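Local coordinates for protein SsfX3 (Streptomyces sp. SF2575, PDB 3SKV) that probably transfers a salicylyl group onto a tetracycline intermediate during antibiotic biosynthesis, using a GDSL/SGNH-type domain joined to a jelly-roll domain, at residues R30-V35 against R171-A176; L89-P94 against K153-W158; S93-V98 against E142-G147; P118-V123 against A130-L135. The protein carries 1 engineered substitution. All blocks are in the same frame, centred on the assembly; numbering follows the deposited sequence.

Interaction 1 (R30-V35 against R171-A176); sequences RADRSV and RLEAGA
R33 and L172 pair at the edge of the four-stranded antiparallel sheet of the jelly roll, where the N-terminal strand 33-35 lies along the end of strand 164-172. Theirs is a hydrogen-bonded pair: R33 N reaches L172 O at 2.8 Å and L172 N returns to R33 O at 3.0 Å. Beyond L172 the chain leaves the sheet through a type II turn from E173 to A176, with G175 at positive phi, and the side chain of R33 goes with it. CG is anti to the backbone N (chi1 -167°) and the chain stays extended, which carries NH1 to A176 O at 2.7 Å, with the acceptor in the guanidinium plane. Within the turn, A174 sets its CB against A31 CB, 3.6 Å away. V35 adds an apolar touch, its CG2 on L172 CD1.

R171 points to the opposite face from R33. Its chain bends at chi3 and offers NH2 to D32 OD2 at 3.3 Å, a salt bridge whose hydrogen bond is straight but weak, made at the edge of the guanidinium. The stronger anchor of R171 is E142, which takes NH1. S34 shares this face and bonds E169 through OG. Two acids also come close: D32 OD1 stands 4.4 Å from E173 OE1, and that E173 oxygen accepts a hydrogen bond from W95 NE1.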
loop_
_atom_site.group_PDB
_atom_site.type_symbol
_atom_site.label_atom_id
_atom_site.label_comp_id
_atom_site.label_asym_id
_atom_site.label_seq_id
_atom_site.Cartn_x
_atom_site.Cartn_y
_atom_site.Cartn_z
ATOM N N ARG A 30 -14.767 -0.420 34.545
ATOM C CA ARG A 30 -13.819 -1.370 35.143
ATOM C C ARG A 30 -13.941 -2.711 34.410
ATOM O O ARG A 30 -12.936 -3.301 34.031
ATOM C CB ARG A 30 -14.132 -1.633 36.627
ATOM C CG ARG A 30 -14.114 -0.453 37.560
ATOM C CD ARG A 30 -14.424 -0.936 38.970
ATOM N NE ARG A 30 -14.974 0.119 39.826
ATOM C CZ ARG A 30 -16.270 0.282 40.085
ATOM N NH1 ARG A 30 -17.170 -0.542 39.561
ATOM N NH2 ARG A 30 -16.675 1.266 40.879
ATOM N N ALA A 31 -15.186 -3.174 34.222
ATOM C CA ALA A 31 -15.552 -4.452 33.619
ATOM C C ALA A 31 -15.007 -4.686 32.194
ATOM O O ALA A 31 -14.705 -5.845 31.851
ATOM C CB ALA A 31 -17.065 -4.613 33.642
ATOM N N ASP A 32 -14.900 -3.603 31.378
ATOM C CA ASP A 32 -14.434 -3.621 29.993
ATOM C C ASP A 32 -13.286 -4.581 29.748
ATOM O O ASP A 32 -12.412 -4.746 30.606
ATOM C CB ASP A 32 -14.043 -2.211 29.519
ATOM C CG ASP A 32 -15.198 -1.234 29.377
ATOM O OD1 ASP A 32 -16.385 -1.678 29.472
ATOM O OD2 ASP A 32 -14.928 -0.028 29.149
ATOM N N ARG A 33 -13.296 -5.234 28.589
ATOM C CA ARG A 33 -12.233 -6.175 28.254
ATOM C C ARG A 33 -11.042 -5.401 27.640
ATOM O O ARG A 33 -11.197 -4.763 26.613
ATOM C CB ARG A 33 -12.760 -7.266 27.310
ATOM C CG ARG A 33 -11.798 -8.426 27.185
ATOM C CD ARG A 33 -12.174 -9.399 26.098
ATOM N NE ARG A 33 -11.101 -10.369 25.916
ATOM C CZ ARG A 33 -11.268 -11.590 25.429
ATOM N NH1 ARG A 33 -12.473 -12.006 25.066
ATOM N NH2 ARG A 33 -10.230 -12.410 25.309
ATOM N N SER A 34 -9.892 -5.409 28.313
ATOM C CA SER A 34 -8.678 -4.752 27.841
ATOM C C SER A 34 -7.860 -5.753 27.038
ATOM O O SER A 34 -7.636 -6.868 27.491
ATOM C CB SER A 34 -7.860 -4.201 28.997
ATOM O OG SER A 34 -6.719 -3.547 28.465
ATOM N N VAL A 35 -7.454 -5.362 25.830
ATOM C CA VAL A 35 -6.725 -6.230 24.911
ATOM C C VAL A 35 -5.382 -5.625 24.532
ATOM O O VAL A 35 -5.329 -4.504 24.022
ATOM C CB VAL A 35 -7.592 -6.578 23.649
ATOM C CG1 VAL A 35 -6.842 -7.515 22.681
ATOM C CG2 VAL A 35 -8.969 -7.163 24.047
ATOM N N ARG A 171 -9.902 -1.857 23.511
ATOM C CA ARG A 171 -10.896 -2.138 24.532
ATOM C C ARG A 171 -12.190 -2.579 23.884
ATOM O O ARG A 171 -12.545 -2.102 22.806
ATOM C CB ARG A 171 -11.117 -0.938 25.448
ATOM C CG ARG A 171 -10.130 -0.864 26.594
ATOM C CD ARG A 171 -10.153 0.487 27.297
ATOM N NE ARG A 171 -11.522 0.912 27.588
ATOM C CZ ARG A 171 -12.063 2.036 27.137
ATOM N NH1 ARG A 171 -11.341 2.889 26.426
ATOM N NH2 ARG A 171 -13.320 2.339 27.432
ATOM N N LEU A 172 -12.876 -3.510 24.531
ATOM C CA LEU A 172 -14.143 -4.083 24.072
ATOM C C LEU A 172 -15.073 -4.200 25.271
ATOM O O LEU A 172 -14.626 -4.031 26.425
ATOM C CB LEU A 172 -13.932 -5.485 23.439
ATOM C CG LEU A 172 -12.876 -5.609 22.333
ATOM C CD1 LEU A 172 -12.544 -7.059 22.056
ATOM C CD2 LEU A 172 -13.308 -4.895 21.065
ATOM N N GLU A 173 -16.369 -4.507 24.999
ATOM C CA GLU A 173 -17.392 -4.690 26.013
ATOM C C GLU A 173 -16.959 -5.819 26.954
ATOM O O GLU A 173 -16.298 -6.766 26.513
ATOM C CB GLU A 173 -18.737 -5.019 25.337
ATOM C CG GLU A 173 -19.942 -5.085 26.272
ATOM C CD GLU A 173 -20.598 -3.750 26.565
ATOM O OE1 GLU A 173 -20.005 -2.935 27.312
ATOM O OE2 GLU A 173 -21.712 -3.517 26.044
ATOM N N ALA A 174 -17.322 -5.718 28.243
ATOM C CA ALA A 174 -17.027 -6.770 29.215
ATOM C C ALA A 174 -17.742 -8.065 28.775
ATOM O O ALA A 174 -18.893 -8.022 28.313
ATOM C CB ALA A 174 -17.547 -6.355 30.583
ATOM N N GLY A 175 -17.071 -9.197 28.908
ATOM C CA GLY A 175 -17.655 -10.474 28.507
ATOM C C GLY A 175 -17.716 -10.708 27.004
ATOM O O GLY A 175 -18.224 -11.742 26.571
ATOM N N ALA A 176 -17.188 -9.767 26.190
ATOM C CA ALA A 176 -17.172 -9.944 24.740
ATOM C C ALA A 176 -16.134 -11.015 24.346
ATOM O O ALA A 176 -15.072 -11.124 24.989
ATOM C CB ALA A 176 -16.836 -8.627 24.041
#

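Interaction 2 (L89-P94 against K153-W158); sequences LRTDSP and KLVELW
K153 and T91 meet near the end of strand 86-91, at the loop leading to the other sheet of the jelly roll, and near the start of strand 153-158, antiparallel to it. The lysine chain is the thread to follow. From CB, on the same face as T91, it continues to a CG wedged between the backbone N and the carbonyl carbon (chi1 69°), which turns the chain back along T91; CG passes T91 O at 3.5 Å, and CD runs by the same oxygen. CE then reaches S93 O at 3.4 Å, and NZ ends 2.7 Å from S93 O, above the plane of that carbonyl, with a weak bond to T91 O as well. P149 O and G151 O also accept from NZ, so the ammonium is surrounded by backbone carbonyls and ties the loop after T91 to the one before K153. With an alanine here, those carbonyls would probably lose their common donor and the loop through S93 would be freer to move.

Further along, V155 N donates to L89 O at 2.8 Å, and T91 N to K153 O at 3.1 Å. On the other face, R90 bends at chi3 and lays its guanidinium across the peptide joining K153 to L154, with NH1 3.6 Å from L154 CB; its charge is met by D152. T91 CG2 touches V155 CG2 at 3.9 Å on the inner face.

Strand 86-91 also pairs with strands 43-45 and 178-179, and strand 153-158 with strand 120-125, while V155 and L157 press on L96 of strand 96-103 in the facing sheet.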
loop_
_atom_site.group_PDB
_atom_site.type_symbol
_atom_site.label_atom_id
_atom_site.label_comp_id
_atom_site.label_asym_id
_atom_site.label_seq_id
_atom_site.Cartn_x
_atom_site.Cartn_y
_atom_site.Cartn_z
ATOM N N LEU A 89 -9.692 -8.639 13.799
ATOM C CA LEU A 89 -10.129 -9.346 15.003
ATOM C C LEU A 89 -11.576 -9.747 14.838
ATOM O O LEU A 89 -12.341 -9.021 14.209
ATOM C CB LEU A 89 -9.927 -8.551 16.330
ATOM C CG LEU A 89 -10.585 -7.180 16.435
ATOM C CD1 LEU A 89 -11.875 -7.270 17.176
ATOM C CD2 LEU A 89 -9.699 -6.209 17.166
ATOM N N ARG A 90 -11.946 -10.888 15.398
ATOM C CA ARG A 90 -13.333 -11.312 15.411
ATOM C C ARG A 90 -13.841 -11.041 16.823
ATOM O O ARG A 90 -13.156 -11.369 17.805
ATOM C CB ARG A 90 -13.484 -12.787 15.034
ATOM C CG ARG A 90 -13.076 -13.085 13.584
ATOM C CD ARG A 90 -13.576 -14.469 13.160
ATOM N NE ARG A 90 -15.029 -14.562 13.287
ATOM C CZ ARG A 90 -15.892 -14.153 12.364
ATOM N NH1 ARG A 90 -15.456 -13.687 11.199
ATOM N NH2 ARG A 90 -17.197 -14.235 12.585
ATOM N N THR A 91 -15.001 -10.383 16.928
ATOM C CA THR A 91 -15.625 -10.046 18.217
ATOM C C THR A 91 -17.134 -9.908 18.117
ATOM O O THR A 91 -17.663 -9.551 17.056
ATOM C CB THR A 91 -14.984 -8.774 18.855
ATOM O OG1 THR A 91 -15.342 -8.732 20.240
ATOM C CG2 THR A 91 -15.402 -7.451 18.157
ATOM N N ASP A 92 -17.820 -10.150 19.244
ATOM C CA ASP A 92 -19.249 -9.934 19.307
ATOM C C ASP A 92 -19.558 -8.556 19.946
ATOM O O ASP A 92 -20.714 -8.175 20.065
ATOM C CB ASP A 92 -19.951 -11.089 20.027
ATOM C CG ASP A 92 -19.648 -11.317 21.498
ATOM O OD1 ASP A 92 -18.749 -10.634 22.042
ATOM O OD2 ASP A 92 -20.247 -12.246 22.087
ATOM N N SER A 93 -18.528 -7.842 20.394
ATOM C CA SER A 93 -18.629 -6.548 21.073
ATOM C C SER A 93 -19.371 -5.486 20.208
ATOM O O SER A 93 -19.056 -5.317 19.033
ATOM C CB SER A 93 -17.231 -6.057 21.453
ATOM O OG SER A 93 -17.211 -4.818 22.142
ATOM N N PRO A 94 -20.388 -4.786 20.763
ATOM C CA PRO A 94 -21.080 -3.753 19.966
ATOM C C PRO A 94 -20.249 -2.461 19.836
ATOM O O PRO A 94 -20.643 -1.544 19.115
ATOM C CB PRO A 94 -22.381 -3.542 20.740
ATOM C CG PRO A 94 -21.999 -3.786 22.157
ATOM C CD PRO A 94 -20.934 -4.859 22.141
ATOM N N LYS A 153 -18.581 -11.106 14.367
ATOM C CA LYS A 153 -18.277 -10.427 13.111
ATOM C C LYS A 153 -16.784 -10.205 12.977
ATOM O O LYS A 153 -16.072 -10.108 13.984
ATOM C CB LYS A 153 -19.013 -9.057 13.053
ATOM C CG LYS A 153 -18.479 -8.035 14.048
ATOM C CD LYS A 153 -19.547 -7.123 14.587
ATOM C CE LYS A 153 -19.063 -6.422 15.823
ATOM N NZ LYS A 153 -19.731 -6.965 17.042
ATOM N N LEU A 154 -16.316 -10.064 11.732
ATOM C CA LEU A 154 -14.924 -9.723 11.492
ATOM C C LEU A 154 -14.789 -8.195 11.492
ATOM O O LEU A 154 -15.476 -7.505 10.740
ATOM C CB LEU A 154 -14.417 -10.350 10.181
ATOM C CG LEU A 154 -13.033 -9.883 9.663
ATOM C CD1 LEU A 154 -11.890 -10.163 10.667
ATOM C CD2 LEU A 154 -12.724 -10.471 8.297
ATOM N N VAL A 155 -13.900 -7.677 12.334
ATOM C CA VAL A 155 -13.616 -6.251 12.429
ATOM C C VAL A 155 -12.262 -5.945 11.790
ATOM O O VAL A 155 -11.257 -6.526 12.207
ATOM C CB VAL A 155 -13.679 -5.743 13.880
ATOM C CG1 VAL A 155 -13.480 -4.218 13.920
ATOM C CG2 VAL A 155 -15.002 -6.131 14.536
ATOM N N GLU A 156 -12.231 -5.053 10.781
ATOM C CA GLU A 156 -10.968 -4.653 10.145
ATOM C C GLU A 156 -10.802 -3.170 10.378
ATOM O O GLU A 156 -11.685 -2.373 10.031
ATOM C CB GLU A 156 -10.911 -4.931 8.629
ATOM C CG GLU A 156 -11.357 -6.308 8.161
ATOM C CD GLU A 156 -11.676 -6.431 6.675
ATOM O OE1 GLU A 156 -11.071 -5.690 5.867
ATOM O OE2 GLU A 156 -12.515 -7.290 6.316
ATOM N N LEU A 157 -9.691 -2.805 10.985
ATOM C CA LEU A 157 -9.316 -1.413 11.233
ATOM C C LEU A 157 -8.250 -1.078 10.184
ATOM O O LEU A 157 -7.139 -1.620 10.253
ATOM C CB LEU A 157 -8.725 -1.275 12.656
ATOM C CG LEU A 157 -9.646 -0.790 13.788
ATOM C CD1 LEU A 157 -11.018 -1.440 13.738
ATOM C CD2 LEU A 157 -9.022 -1.058 15.112
ATOM N N TRP A 158 -8.622 -0.290 9.163
ATOM C CA TRP A 158 -7.707 0.127 8.110
ATOM C C TRP A 158 -7.038 1.387 8.577
ATOM O O TRP A 158 -7.650 2.460 8.652
ATOM C CB TRP A 158 -8.453 0.376 6.812
ATOM C CG TRP A 158 -8.843 -0.878 6.129
ATOM C CD1 TRP A 158 -9.819 -1.756 6.503
ATOM C CD2 TRP A 158 -8.334 -1.348 4.876
ATOM N NE1 TRP A 158 -9.913 -2.779 5.580
ATOM C CE2 TRP A 158 -9.013 -2.554 4.573
ATOM C CE3 TRP A 158 -7.328 -0.896 4.007
ATOM C CZ2 TRP A 158 -8.734 -3.298 3.433
ATOM C CZ3 TRP A 158 -7.013 -1.667 2.912
ATOM C CH2 TRP A 158 -7.730 -2.837 2.613
#

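Interaction 3 (S93-V98 against E142-G147); sequences SPWLAV and ELHVDG
P94, following an S93 whose OG donates to W95 O in the carbonyl plane and on a lone pair, comes up to G147 where the first segment enters, and the second leaves, an antiparallel ladder of the jelly roll's four-stranded sheet. P94 O and G147 N are 3.3 Å apart but badly angled for a bond; that N-H is instead taken by D146 OD1.

W95 is next. With CG between the backbone N and the carbonyl carbon (chi1 64°), its indole lies beside H144, and CE3 approaches H144 CE1 at 3.4 Å. The six-membered ring and the imidazole are tilted by 24° with centroids 5.1 Å apart, so the two slide past each other with little overlap. The indole NE1 is held by E173.

L96 opens the ladder proper, trading bonds of 2.8 Å in both directions with V145, L96 N to V145 O and V145 N to L96 O. Its CD1 points inward onto L143 CD2 at 3.8 Å. A97, small and on the outer face, has H144 ND1 and E142 OE1 both near its CB; the carboxylate of E142 is salt-bridged to R171. V98 then pairs with L143: L143 N meets V98 O almost dead straight at 2.9 Å, and V98 CB rests on L143 CD2 beside it.

Strand 96-103 has strand 164-172 on its other flank, and strand 141-145 is the outermost of the sheet. Across the sandwich, L96 and V98 meet L157 of strand 153-158, and L143 and V145 meet V133 of strand 128-134.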
loop_
_atom_site.group_PDB
_atom_site.type_symbol
_atom_site.label_atom_id
_atom_site.label_comp_id
_atom_site.label_asym_id
_atom_site.label_seq_id
_atom_site.Cartn_x
_atom_site.Cartn_y
_atom_site.Cartn_z
ATOM N N SER A 93 -18.528 -7.842 20.394
ATOM C CA SER A 93 -18.629 -6.548 21.073
ATOM C C SER A 93 -19.371 -5.486 20.208
ATOM O O SER A 93 -19.056 -5.317 19.033
ATOM C CB SER A 93 -17.231 -6.057 21.453
ATOM O OG SER A 93 -17.211 -4.818 22.142
ATOM N N PRO A 94 -20.388 -4.786 20.763
ATOM C CA PRO A 94 -21.080 -3.753 19.966
ATOM C C PRO A 94 -20.249 -2.461 19.836
ATOM O O PRO A 94 -20.643 -1.544 19.115
ATOM C CB PRO A 94 -22.381 -3.542 20.740
ATOM C CG PRO A 94 -21.999 -3.786 22.157
ATOM C CD PRO A 94 -20.934 -4.859 22.141
ATOM N N TRP A 95 -19.101 -2.385 20.541
ATOM C CA TRP A 95 -18.220 -1.212 20.491
ATOM C C TRP A 95 -16.742 -1.571 20.590
ATOM O O TRP A 95 -16.384 -2.659 21.046
ATOM C CB TRP A 95 -18.602 -0.164 21.561
ATOM C CG TRP A 95 -18.447 -0.615 22.979
ATOM C CD1 TRP A 95 -19.385 -1.232 23.747
ATOM C CD2 TRP A 95 -17.269 -0.500 23.797
ATOM N NE1 TRP A 95 -18.870 -1.500 24.998
ATOM C CE2 TRP A 95 -17.574 -1.068 25.054
ATOM C CE3 TRP A 95 -15.970 0.006 23.579
ATOM C CZ2 TRP A 95 -16.647 -1.108 26.103
ATOM C CZ3 TRP A 95 -15.055 -0.025 24.619
ATOM C CH2 TRP A 95 -15.388 -0.581 25.861
ATOM N N LEU A 96 -15.880 -0.645 20.183
ATOM C CA LEU A 96 -14.446 -0.800 20.325
ATOM C C LEU A 96 -13.776 0.499 20.614
ATOM O O LEU A 96 -14.218 1.567 20.167
ATOM C CB LEU A 96 -13.749 -1.601 19.188
ATOM C CG LEU A 96 -13.474 -0.985 17.810
ATOM C CD1 LEU A 96 -12.350 0.077 17.836
ATOM C CD2 LEU A 96 -13.005 -2.053 16.884
ATOM N N ALA A 97 -12.678 0.411 21.319
ATOM C CA ALA A 97 -11.878 1.591 21.653
ATOM C C ALA A 97 -10.423 1.266 21.419
ATOM O O ALA A 97 -10.003 0.147 21.686
ATOM C CB ALA A 97 -12.120 2.018 23.095
ATOM N N VAL A 98 -9.676 2.205 20.847
ATOM C CA VAL A 98 -8.249 2.049 20.571
ATOM C C VAL A 98 -7.503 3.258 21.126
ATOM O O VAL A 98 -7.871 4.393 20.834
ATOM C CB VAL A 98 -7.918 1.846 19.070
ATOM C CG1 VAL A 98 -6.408 1.689 18.862
ATOM C CG2 VAL A 98 -8.652 0.648 18.491
ATOM N N GLU A 142 -7.543 8.546 22.276
ATOM C CA GLU A 142 -8.433 7.405 22.321
ATOM C C GLU A 142 -9.564 7.561 21.321
ATOM O O GLU A 142 -10.268 8.571 21.286
ATOM C CB GLU A 142 -8.949 7.143 23.736
ATOM C CG GLU A 142 -9.291 5.679 23.957
ATOM C CD GLU A 142 -10.113 5.395 25.199
ATOM O OE1 GLU A 142 -11.360 5.406 25.092
ATOM O OE2 GLU A 142 -9.518 5.125 26.269
ATOM N N LEU A 143 -9.697 6.560 20.496
ATOM C CA LEU A 143 -10.662 6.417 19.413
ATOM C C LEU A 143 -11.785 5.548 19.990
ATOM O O LEU A 143 -11.505 4.552 20.653
ATOM C CB LEU A 143 -9.873 5.685 18.307
ATOM C CG LEU A 143 -10.499 5.041 17.106
ATOM C CD1 LEU A 143 -9.463 4.985 15.974
ATOM C CD2 LEU A 143 -10.910 3.603 17.416
ATOM N N HIS A 144 -13.041 5.940 19.788
ATOM C CA HIS A 144 -14.151 5.144 20.286
ATOM C C HIS A 144 -15.184 4.991 19.213
ATOM O O HIS A 144 -15.736 5.983 18.739
ATOM C CB HIS A 144 -14.744 5.693 21.595
ATOM C CG HIS A 144 -15.816 4.810 22.156
ATOM N ND1 HIS A 144 -15.553 3.906 23.173
ATOM C CD2 HIS A 144 -17.118 4.700 21.802
ATOM C CE1 HIS A 144 -16.698 3.288 23.413
ATOM N NE2 HIS A 144 -17.664 3.719 22.598
ATOM N N VAL A 145 -15.421 3.739 18.806
ATOM C CA VAL A 145 -16.401 3.391 17.784
ATOM C C VAL A 145 -17.493 2.615 18.484
ATOM O O VAL A 145 -17.289 1.482 18.913
ATOM C CB VAL A 145 -15.798 2.613 16.575
ATOM C CG1 VAL A 145 -16.841 2.390 15.482
ATOM C CG2 VAL A 145 -14.594 3.333 16.010
ATOM N N ASP A 146 -18.630 3.264 18.661
ATOM C CA ASP A 146 -19.779 2.638 19.299
ATOM C C ASP A 146 -20.760 2.338 18.205
ATOM O O ASP A 146 -20.595 2.802 17.086
ATOM C CB ASP A 146 -20.401 3.587 20.346
ATOM C CG ASP A 146 -21.183 2.917 21.462
ATOM O OD1 ASP A 146 -21.635 1.748 21.271
ATOM O OD2 ASP A 146 -21.388 3.572 22.514
ATOM N N GLY A 147 -21.757 1.551 18.525
ATOM C CA GLY A 147 -22.814 1.222 17.587
ATOM C C GLY A 147 -22.411 0.374 16.411
ATOM O O GLY A 147 -22.767 0.691 15.281
#

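Interaction 4 (P118-V123 against A130-L135); sequences PALLDV and ARTVEL
L121 with V133 and V123 with R131 form the hydrogen-bonded pairs of a beta hairpin, strands 120-125 and 128-134, interrupted near the turn by a classic beta bulge in which A130 and R131 both face V123. One acceptor serves the bulge: V123 O takes A130 N at 2.8 Å and R131 N at 3.2 Å. At the far end, L135 N closes on A119 O at 2.7 Å.

D122 and T132 stand side by side on one face. T132 OG1 donates to D122 OD1 at 3.1 Å, coming from above the carboxylate plane, while OD2 of the same aspartate is bonded by S203 and S205. The torsion of T132 (chi1 -58°) sets CG2 anti to the backbone N, close to D122 OD1 and against L120 CD2 at 3.8 Å. A valine in place of T132 would probably leave D122 OD1 without this donor, and the carboxylate less firmly turned toward the serines. Alongside, L120 CD2 lies on the aliphatic part of E134, 3.7 Å from its CG.

The reverse face is mostly apolar, apart from R131, whose end leads away to D146 O. V123 CG2 touches V133 CG2 at 4.1 Å, and L135 sets its CD2 against L121 CB.

That face looks across the sandwich at L143 and V145 of strand 141-145. Strand 153-158 flanks strand 120-125 in the same sheet, and F165 of strand 164-172 covers L121 and L135.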
loop_
_atom_site.group_PDB
_atom_site.type_symbol
_atom_site.label_atom_id
_atom_site.label_comp_id
_atom_site.label_asym_id
_atom_site.label_seq_id
_atom_site.Cartn_x
_atom_site.Cartn_y
_atom_site.Cartn_z
ATOM N N PRO A 118 -6.831 15.160 5.768
ATOM C CA PRO A 118 -7.480 14.590 6.975
ATOM C C PRO A 118 -7.022 13.186 7.375
ATOM O O PRO A 118 -6.935 12.285 6.530
ATOM C CB PRO A 118 -8.976 14.612 6.626
ATOM C CG PRO A 118 -9.016 14.622 5.124
ATOM C CD PRO A 118 -7.832 15.460 4.721
ATOM N N ALA A 119 -6.719 13.015 8.672
ATOM C CA ALA A 119 -6.254 11.748 9.243
ATOM C C ALA A 119 -7.452 10.833 9.523
ATOM O O ALA A 119 -8.187 11.031 10.496
ATOM C CB ALA A 119 -5.466 12.012 10.513
ATOM N N LEU A 120 -7.676 9.863 8.624
ATOM C CA LEU A 120 -8.806 8.940 8.738
ATOM C C LEU A 120 -8.383 7.504 8.999
ATOM O O LEU A 120 -7.311 7.076 8.586
ATOM C CB LEU A 120 -9.757 9.018 7.517
ATOM C CG LEU A 120 -10.337 10.410 7.131
ATOM C CD1 LEU A 120 -10.968 10.362 5.753
ATOM C CD2 LEU A 120 -11.340 10.940 8.191
ATOM N N LEU A 121 -9.241 6.785 9.706
ATOM C CA LEU A 121 -9.124 5.398 10.089
ATOM C C LEU A 121 -10.478 4.821 9.690
ATOM O O LEU A 121 -11.525 5.393 10.014
ATOM C CB LEU A 121 -8.899 5.336 11.628
ATOM C CG LEU A 121 -8.805 4.008 12.459
ATOM C CD1 LEU A 121 -9.943 3.050 12.248
ATOM C CD2 LEU A 121 -7.439 3.421 12.498
ATOM N N ASP A 122 -10.458 3.715 8.944
ATOM C CA ASP A 122 -11.689 3.060 8.537
ATOM C C ASP A 122 -11.936 1.848 9.381
ATOM O O ASP A 122 -10.997 1.114 9.705
ATOM C CB ASP A 122 -11.664 2.675 7.056
ATOM C CG ASP A 122 -11.955 3.826 6.102
ATOM O OD1 ASP A 122 -12.334 4.922 6.586
ATOM O OD2 ASP A 122 -11.813 3.630 4.867
ATOM N N VAL A 123 -13.211 1.643 9.732
ATOM C CA VAL A 123 -13.681 0.488 10.480
ATOM C C VAL A 123 -14.613 -0.277 9.523
ATOM O O VAL A 123 -15.682 0.220 9.129
ATOM C CB VAL A 123 -14.371 0.864 11.830
ATOM C CG1 VAL A 123 -14.752 -0.380 12.617
ATOM C CG2 VAL A 123 -13.489 1.785 12.687
ATOM N N ALA A 130 -18.188 0.599 8.061
ATOM C CA ALA A 130 -19.098 0.908 9.174
ATOM C C ALA A 130 -18.856 2.290 9.731
ATOM O O ALA A 130 -19.807 2.954 10.139
ATOM C CB ALA A 130 -18.948 -0.126 10.284
ATOM N N ARG A 131 -17.585 2.721 9.789
ATOM C CA ARG A 131 -17.221 4.033 10.342
ATOM C C ARG A 131 -15.913 4.543 9.811
ATOM O O ARG A 131 -14.913 3.820 9.811
ATOM C CB ARG A 131 -17.130 3.961 11.896
ATOM C CG ARG A 131 -17.193 5.306 12.656
ATOM C CD ARG A 131 -18.613 5.815 12.839
ATOM N NE ARG A 131 -19.551 4.699 13.013
ATOM C CZ ARG A 131 -19.948 4.235 14.194
ATOM N NH1 ARG A 131 -19.547 4.822 15.316
ATOM N NH2 ARG A 131 -20.773 3.200 14.261
ATOM N N THR A 132 -15.905 5.813 9.411
ATOM C CA THR A 132 -14.691 6.534 9.051
ATOM C C THR A 132 -14.485 7.419 10.279
ATOM O O THR A 132 -15.410 8.105 10.684
ATOM C CB THR A 132 -14.813 7.246 7.698
ATOM O OG1 THR A 132 -15.123 6.287 6.688
ATOM C CG2 THR A 132 -13.520 7.924 7.282
ATOM N N VAL A 133 -13.331 7.303 10.933
ATOM C CA VAL A 133 -12.996 8.000 12.180
ATOM C C VAL A 133 -11.925 9.049 11.901
ATOM O O VAL A 133 -10.912 8.736 11.275
ATOM C CB VAL A 133 -12.519 6.973 13.266
ATOM C CG1 VAL A 133 -12.315 7.617 14.637
ATOM C CG2 VAL A 133 -13.480 5.798 13.383
ATOM N N GLU A 134 -12.131 10.285 12.396
ATOM C CA GLU A 134 -11.144 11.357 12.230
ATOM C C GLU A 134 -10.165 11.257 13.390
ATOM O O GLU A 134 -10.591 11.277 14.546
ATOM C CB GLU A 134 -11.800 12.751 12.184
ATOM C CG GLU A 134 -12.719 12.967 10.993
ATOM C CD GLU A 134 -13.482 14.275 11.006
ATOM O OE1 GLU A 134 -14.353 14.452 11.890
ATOM O OE2 GLU A 134 -13.236 15.110 10.105
ATOM N N LEU A 135 -8.870 11.121 13.090
ATOM C CA LEU A 135 -7.836 10.968 14.115
ATOM C C LEU A 135 -7.239 12.281 14.642
ATOM O O LEU A 135 -7.080 13.248 13.890
ATOM C CB LEU A 135 -6.684 10.088 13.580
ATOM C CG LEU A 135 -6.990 8.645 13.180
ATOM C CD1 LEU A 135 -5.780 8.027 12.565
ATOM C CD2 LEU A 135 -7.414 7.808 14.364
#

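From the N terminus, the chain lays down 30-35 first, and its return partner 171-176 closes the widest loop, interaction 1; the other three contacts all fall within it. Segment 89-94 then pairs with 153-158 (interaction 2). It shares S93 and P94 with interaction 3, whose partner 142-147 comes sooner, and the hairpin of interaction 4 nests inside both. Interactions 1 and 3 lie in the four-stranded sheet, where A97 O bonds R171 N. Interactions 2 and 4 lie in the opposing sheet, joined by W158 N to D122 O. L96 packing on V155, and R131 NH2 bonding D146 O, tie the two layers together.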